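Local coordinates for DnaD domain protein (Enterococcus faecalis, PDB 2I5U) that is of unknown function but, as a DnaD-type domain of the DnaB/DnaD family, probably takes part in the initiation of DNA replication, at residues I7-F13 and I49-I53; W27-F31 and L67-E71. All blocks are in the same frame, centred on the assembly; numbering follows the deposited sequence.

Contact 1 of 2, residues I7-F13 and I49-I53; sequences IWENNGF and IEIAI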
loop_
_atom_site.group_PDB
_atom_site.type_symbol
_atom_site.label_atom_id
_atom_site.label_comp_id
_atom_site.label_asym_id
_atom_site.label_seq_id
_atom_site.Cartn_x
_atom_site.Cartn_y
_atom_site.Cartn_z
ATOM N N ILE A 7 9.813 -2.008 -3.055
ATOM C CA ILE A 7 9.415 -3.233 -2.393
ATOM C C ILE A 7 8.554 -4.091 -3.313
ATOM O O ILE A 7 8.697 -5.308 -3.338
ATOM C CB ILE A 7 8.786 -3.020 -0.983
ATOM C CG1 ILE A 7 8.684 -4.370 -0.269
ATOM C CG2 ILE A 7 7.443 -2.304 -1.056
ATOM C CD1 ILE A 7 8.338 -4.310 1.166
ATOM N N TRP A 8 7.680 -3.470 -4.104
ATOM C CA TRP A 8 6.877 -4.178 -5.090
ATOM C C TRP A 8 7.757 -4.871 -6.132
ATOM O O TRP A 8 7.697 -6.095 -6.328
ATOM C CB TRP A 8 5.931 -3.185 -5.768
ATOM C CG TRP A 8 4.998 -3.739 -6.811
ATOM C CD1 TRP A 8 5.285 -3.992 -8.120
ATOM C CD2 TRP A 8 3.599 -4.016 -6.652
ATOM N NE1 TRP A 8 4.166 -4.434 -8.776
ATOM C CE2 TRP A 8 3.120 -4.462 -7.896
ATOM C CE3 TRP A 8 2.703 -3.947 -5.562
ATOM C CZ2 TRP A 8 1.799 -4.857 -8.086
ATOM C CZ3 TRP A 8 1.386 -4.322 -5.771
ATOM C CH2 TRP A 8 0.953 -4.762 -7.016
ATOM N N GLU A 9 8.607 -4.088 -6.798
ATOM C CA GLU A 9 9.353 -4.607 -7.934
ATOM C C GLU A 9 10.465 -5.590 -7.583
ATOM O O GLU A 9 10.835 -6.407 -8.417
ATOM C CB GLU A 9 9.883 -3.452 -8.792
ATOM C CG GLU A 9 8.740 -2.679 -9.411
ATOM C CD GLU A 9 9.163 -1.642 -10.411
ATOM O OE1 GLU A 9 10.349 -1.209 -10.372
ATOM O OE2 GLU A 9 8.278 -1.220 -11.215
ATOM N N ASN A 10 10.962 -5.552 -6.349
ATOM C CA ASN A 10 12.010 -6.475 -5.931
ATOM C C ASN A 10 11.486 -7.715 -5.230
ATOM O O ASN A 10 12.274 -8.515 -4.712
ATOM C CB ASN A 10 13.027 -5.738 -5.060
ATOM C CG ASN A 10 13.854 -4.783 -5.871
ATOM O OD1 ASN A 10 14.758 -5.218 -6.602
ATOM N ND2 ASN A 10 13.537 -3.489 -5.796
ATOM N N ASN A 11 10.172 -7.896 -5.216
ATOM C CA ASN A 11 9.613 -9.012 -4.469
ATOM C C ASN A 11 8.665 -9.872 -5.271
ATOM O O ASN A 11 7.829 -10.569 -4.700
ATOM C CB ASN A 11 9.014 -8.525 -3.142
ATOM C CG ASN A 11 10.071 -8.139 -2.156
ATOM O OD1 ASN A 11 10.292 -6.950 -1.872
ATOM N ND2 ASN A 11 10.780 -9.120 -1.668
ATOM N N GLY A 12 8.857 -9.873 -6.579
ATOM C CA GLY A 12 8.153 -10.810 -7.459
ATOM C C GLY A 12 6.752 -10.403 -7.852
ATOM O O GLY A 12 5.973 -11.250 -8.319
ATOM N N PHE A 13 6.411 -9.135 -7.672
ATOM C CA PHE A 13 5.145 -8.594 -8.158
ATOM C C PHE A 13 5.217 -8.190 -9.621
ATOM O O PHE A 13 4.206 -7.792 -10.184
ATOM C CB PHE A 13 4.767 -7.341 -7.387
ATOM C CG PHE A 13 4.314 -7.578 -5.958
ATOM C CD1 PHE A 13 2.966 -7.461 -5.617
ATOM C CD2 PHE A 13 5.239 -7.787 -4.942
ATOM C CE1 PHE A 13 2.555 -7.647 -4.324
ATOM C CE2 PHE A 13 4.823 -7.965 -3.640
ATOM C CZ PHE A 13 3.479 -7.872 -3.327
ATOM N N ILE A 49 2.196 -4.540 1.819
ATOM C CA ILE A 49 2.924 -5.308 0.793
ATOM C C ILE A 49 3.729 -6.441 1.419
ATOM O O ILE A 49 3.724 -7.586 0.913
ATOM C CB ILE A 49 3.836 -4.394 -0.056
ATOM C CG1 ILE A 49 2.955 -3.492 -0.915
ATOM C CG2 ILE A 49 4.760 -5.206 -0.944
ATOM C CD1 ILE A 49 3.728 -2.337 -1.634
ATOM N N GLU A 50 4.363 -6.160 2.543
ATOM C CA GLU A 50 5.088 -7.201 3.299
ATOM C C GLU A 50 4.165 -8.339 3.716
ATOM O O GLU A 50 4.516 -9.520 3.605
ATOM C CB GLU A 50 5.740 -6.604 4.544
ATOM C CG GLU A 50 6.935 -5.743 4.204
ATOM C CD GLU A 50 7.637 -5.182 5.415
ATOM O OE1 GLU A 50 6.949 -4.725 6.353
ATOM O OE2 GLU A 50 8.897 -5.182 5.415
ATOM N N ILE A 51 2.975 -7.984 4.188
ATOM C CA ILE A 51 1.970 -8.997 4.584
ATOM C C ILE A 51 1.577 -9.872 3.380
ATOM O O ILE A 51 1.489 -11.087 3.484
ATOM C CB ILE A 51 0.735 -8.313 5.211
ATOM C CG1 ILE A 51 1.080 -7.734 6.588
ATOM C CG2 ILE A 51 -0.421 -9.280 5.343
ATOM C CD1 ILE A 51 0.057 -6.761 7.147
ATOM N N ALA A 52 1.403 -9.246 2.230
ATOM C CA ALA A 52 1.049 -9.951 1.012
ATOM C C ALA A 52 2.174 -10.884 0.565
ATOM O O ALA A 52 1.917 -11.991 0.085
ATOM C CB ALA A 52 0.715 -8.927 -0.105
ATOM N N ILE A 53 3.417 -10.430 0.686
ATOM C CA ILE A 53 4.569 -11.291 0.380
ATOM C C ILE A 53 4.557 -12.545 1.260
ATOM O O ILE A 53 4.690 -13.674 0.771
ATOM C CB ILE A 53 5.914 -10.564 0.554
ATOM C CG1 ILE A 53 6.068 -9.460 -0.487
ATOM C CG2 ILE A 53 7.086 -11.555 0.371
ATOM C CD1 ILE A 53 7.138 -8.436 -0.130
#
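The side chains of I7 and I49 run alongside one another in opposing senses, with I7 CG2 3.8 Å from I49 CD1. This branch methyl of I7 also touches I49 CG2, and so meets both methyls of its neighbour. The longer arm of I7 places CG1 anti to the backbone N (chi1 -168°) and stays extended, which carries CD1 beyond I49 to the aliphatic part of E50, 3.6 Å from E50 CG and roughly at a right angle to that chain. The phenyl ring of F13, from the loop beyond helix 2-9, spans one turn of helix 38-55. Its edge meets I53, with F13 CE2 3.7 Å from I53 CG1, while F13 CZ approaches I49 CG2 obliquely at 3.8 Å. I53 is gripped from a second direction as well, because its CD1 reaches N11 CB at 3.5 Å, the two side chains crossing nearly perpendicularly.

The arrangement illustrates how an all-helical domain of the DnaD type uses both the end of a helix and the turn beyond it to cover a longer helix. Helix 2-9 stops here: N10 leaves helical geometry, N11 N still bonds back to W8 O, and G12 takes a positive phi of 82°, which lets the chain double back. That reversal brings F13 over its own helix, where its CB sits 3.2 Å above the W8 ring plane, displaced toward the rim. The indole in turn offers its edge to I49 CD1. Behind the apolar row, I49 rests on I63 and A52 on Y62, both of helix 60-73. Hydrogen bonds run from M16 N to E9 OE2 and from R58 NH1 to N11 O.

Contact 2 of 2, residues W27-F31 and L67-E71; sequences WISDF and LKDWE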
loop_
_atom_site.group_PDB
_atom_site.type_symbol
_atom_site.label_atom_id
_atom_site.label_comp_id
_atom_site.label_asym_id
_atom_site.label_seq_id
_atom_site.Cartn_x
_atom_site.Cartn_y
_atom_site.Cartn_z
ATOM N N TRP A 27 -4.395 5.979 -2.296
ATOM C CA TRP A 27 -4.430 5.435 -0.939
ATOM C C TRP A 27 -3.697 6.343 0.028
ATOM O O TRP A 27 -4.157 6.552 1.147
ATOM C CB TRP A 27 -3.812 4.030 -0.891
ATOM C CG TRP A 27 -4.823 2.948 -1.010
ATOM C CD1 TRP A 27 -4.941 2.010 -2.011
ATOM C CD2 TRP A 27 -5.852 2.673 -0.080
ATOM N NE1 TRP A 27 -5.996 1.183 -1.749
ATOM C CE2 TRP A 27 -6.580 1.572 -0.570
ATOM C CE3 TRP A 27 -6.258 3.281 1.116
ATOM C CZ2 TRP A 27 -7.690 1.052 0.107
ATOM C CZ3 TRP A 27 -7.348 2.760 1.796
ATOM C CH2 TRP A 27 -8.061 1.659 1.279
ATOM N N ILE A 28 -2.561 6.882 -0.394
ATOM C CA ILE A 28 -1.822 7.824 0.443
ATOM C C ILE A 28 -2.707 9.038 0.751
ATOM O O ILE A 28 -2.797 9.478 1.917
ATOM C CB ILE A 28 -0.481 8.257 -0.214
ATOM C CG1 ILE A 28 0.500 7.084 -0.225
ATOM C CG2 ILE A 28 0.125 9.455 0.526
ATOM C CD1 ILE A 28 1.711 7.321 -1.095
ATOM N N SER A 29 -3.377 9.560 -0.277
ATOM C CA SER A 29 -4.301 10.687 -0.105
ATOM C C SER A 29 -5.435 10.347 0.860
ATOM O O SER A 29 -5.835 11.192 1.696
ATOM C CB SER A 29 -4.873 11.107 -1.453
ATOM O OG SER A 29 -3.883 11.764 -2.229
ATOM N N ASP A 30 -5.962 9.129 0.760
ATOM C CA ASP A 30 -7.089 8.723 1.585
ATOM C C ASP A 30 -6.698 8.581 3.054
ATOM O O ASP A 30 -7.457 8.979 3.943
ATOM C CB ASP A 30 -7.763 7.457 1.043
ATOM C CG ASP A 30 -8.711 7.745 -0.120
ATOM O OD1 ASP A 30 -9.013 8.931 -0.400
ATOM O OD2 ASP A 30 -9.166 6.779 -0.748
ATOM N N PHE A 31 -5.497 8.080 3.317
ATOM C CA PHE A 31 -5.015 8.012 4.697
ATOM C C PHE A 31 -4.747 9.400 5.228
ATOM O O PHE A 31 -5.010 9.665 6.406
ATOM C CB PHE A 31 -3.799 7.096 4.843
ATOM C CG PHE A 31 -4.164 5.638 4.929
ATOM C CD1 PHE A 31 -4.797 5.134 6.060
ATOM C CD2 PHE A 31 -3.946 4.785 3.864
ATOM C CE1 PHE A 31 -5.161 3.786 6.124
ATOM C CE2 PHE A 31 -4.315 3.446 3.942
ATOM C CZ PHE A 31 -4.926 2.960 5.059
ATOM N N LEU A 67 -5.711 -2.664 3.281
ATOM C CA LEU A 67 -5.765 -1.211 3.460
ATOM C C LEU A 67 -7.177 -0.686 3.766
ATOM O O LEU A 67 -7.325 0.272 4.521
ATOM C CB LEU A 67 -5.193 -0.502 2.222
ATOM C CG LEU A 67 -3.714 -0.767 1.943
ATOM C CD1 LEU A 67 -3.364 -0.140 0.602
ATOM C CD2 LEU A 67 -2.829 -0.269 3.069
ATOM N N LYS A 68 -8.205 -1.272 3.157
ATOM C CA LYS A 68 -9.594 -0.826 3.429
ATOM C C LYS A 68 -9.945 -1.022 4.879
ATOM O O LYS A 68 -10.679 -0.192 5.482
ATOM C CB LYS A 68 -10.603 -1.595 2.582
ATOM C CG LYS A 68 -10.646 -1.181 1.149
ATOM C CD LYS A 68 -11.711 -1.952 0.399
ATOM C CE LYS A 68 -11.694 -1.634 -1.090
ATOM N NZ LYS A 68 -12.649 -2.484 -1.907
ATOM N N ASP A 69 -9.489 -2.143 5.446
ATOM C CA ASP A 69 -9.685 -2.431 6.867
ATOM C C ASP A 69 -9.059 -1.328 7.693
ATOM O O ASP A 69 -9.725 -0.675 8.495
ATOM C CB ASP A 69 -9.026 -3.756 7.269
ATOM C CG ASP A 69 -9.737 -4.959 6.720
ATOM O OD1 ASP A 69 -10.946 -4.873 6.451
ATOM O OD2 ASP A 69 -9.085 -6.012 6.579
ATOM N N TRP A 70 -7.773 -1.106 7.460
ATOM C CA TRP A 70 -7.016 -0.146 8.242
ATOM C C TRP A 70 -7.605 1.261 8.140
ATOM O O TRP A 70 -7.661 1.995 9.140
ATOM C CB TRP A 70 -5.553 -0.161 7.781
ATOM C CG TRP A 70 -4.847 -1.462 8.083
ATOM C CD1 TRP A 70 -5.325 -2.505 8.817
ATOM C CD2 TRP A 70 -3.522 -1.836 7.674
ATOM N NE1 TRP A 70 -4.402 -3.513 8.872
ATOM C CE2 TRP A 70 -3.280 -3.129 8.183
ATOM C CE3 TRP A 70 -2.528 -1.211 6.911
ATOM C CZ2 TRP A 70 -2.062 -3.800 7.993
ATOM C CZ3 TRP A 70 -1.313 -1.887 6.709
ATOM C CH2 TRP A 70 -1.099 -3.163 7.241
ATOM N N GLU A 71 -8.075 1.622 6.954
ATOM C CA GLU A 71 -8.625 2.959 6.717
ATOM C C GLU A 71 -9.911 3.179 7.501
ATOM O O GLU A 71 -10.075 4.222 8.158
ATOM C CB GLU A 71 -8.900 3.167 5.229
ATOM C CG GLU A 71 -9.563 4.507 4.914
ATOM C CD GLU A 71 -10.113 4.574 3.516
ATOM O OE1 GLU A 71 -10.566 3.529 2.989
ATOM O OE2 GLU A 71 -10.123 5.693 2.929
HETATM O O HOH W 1 -9.966 8.202 3.723
#
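E71 and W27 meet through two contrasting torsions: E71 holds CG anti to its own N (chi1 176°) and runs on extended toward the other helix, whereas W27 is twisted off the staggered positions (chi1 -95°), swinging its indole across to L67. The motif is a nearly parallel helix pair, the segments of helices 18-32 and 60-73 lying 16° apart with axes 11.2 Å from each other. W27 lies level with L67 and F31 with E71; the two aromatic side chains leave their helix to the side and bend over to the partner.

L67 spreads over one face of the indole. Its CB makes a CH-pi contact 3.6 Å from the centroid of the six-membered ring, close to the ring normal, and its CD1 covers the five-membered ring from the same side. K68 CG and E71 CB lie in the indole plane at its edge, so neighbouring turns border the ring as well. The indole NE1 donates weak hydrogen bonds to Y60 OH and N64 OD1. F31 packs largely on backbone, its CZ lying 3.6 Å from L67 O and its CE1 3.6 Å from E71 CA, while A41 and L44 of helix 38-55 pack against the same phenylalanine.

The carboxylate of E71 stands steeply to the indole and brings OE1 within 3.5 Å of W27 CZ3. E71 OE2 comes 4.0 Å from D30 OD2, a proximity of like charges that may make one of the acids somewhat easier to protonate. A water bridges the helices beside them, donating to D30 O at 2.6 Å and to E71 OE2 at 2.6 Å.

Contacts 1 and 2 lie on opposite sides of the chain's centre, 18 Å apart from centre to centre, and their segments alternate along the sequence. Between them all four helices are used: contact 1 joins helix 2-9 and its following turn to helix 38-55, and contact 2 joins helix 18-32 to helix 60-73. The two meet directly where I51 CD1 lies 3.7 Å from W70 CZ2, the ring end of W70 leading away from helix 18-32. Helix 38-55 thus supplies I49-I53 to contact 1 and also touches contact 2, through I51 and through A41 and L44 on F31. A bound magnesium ion sits about 12 Å from the side chain of W27, too far for that residue to coordinate it.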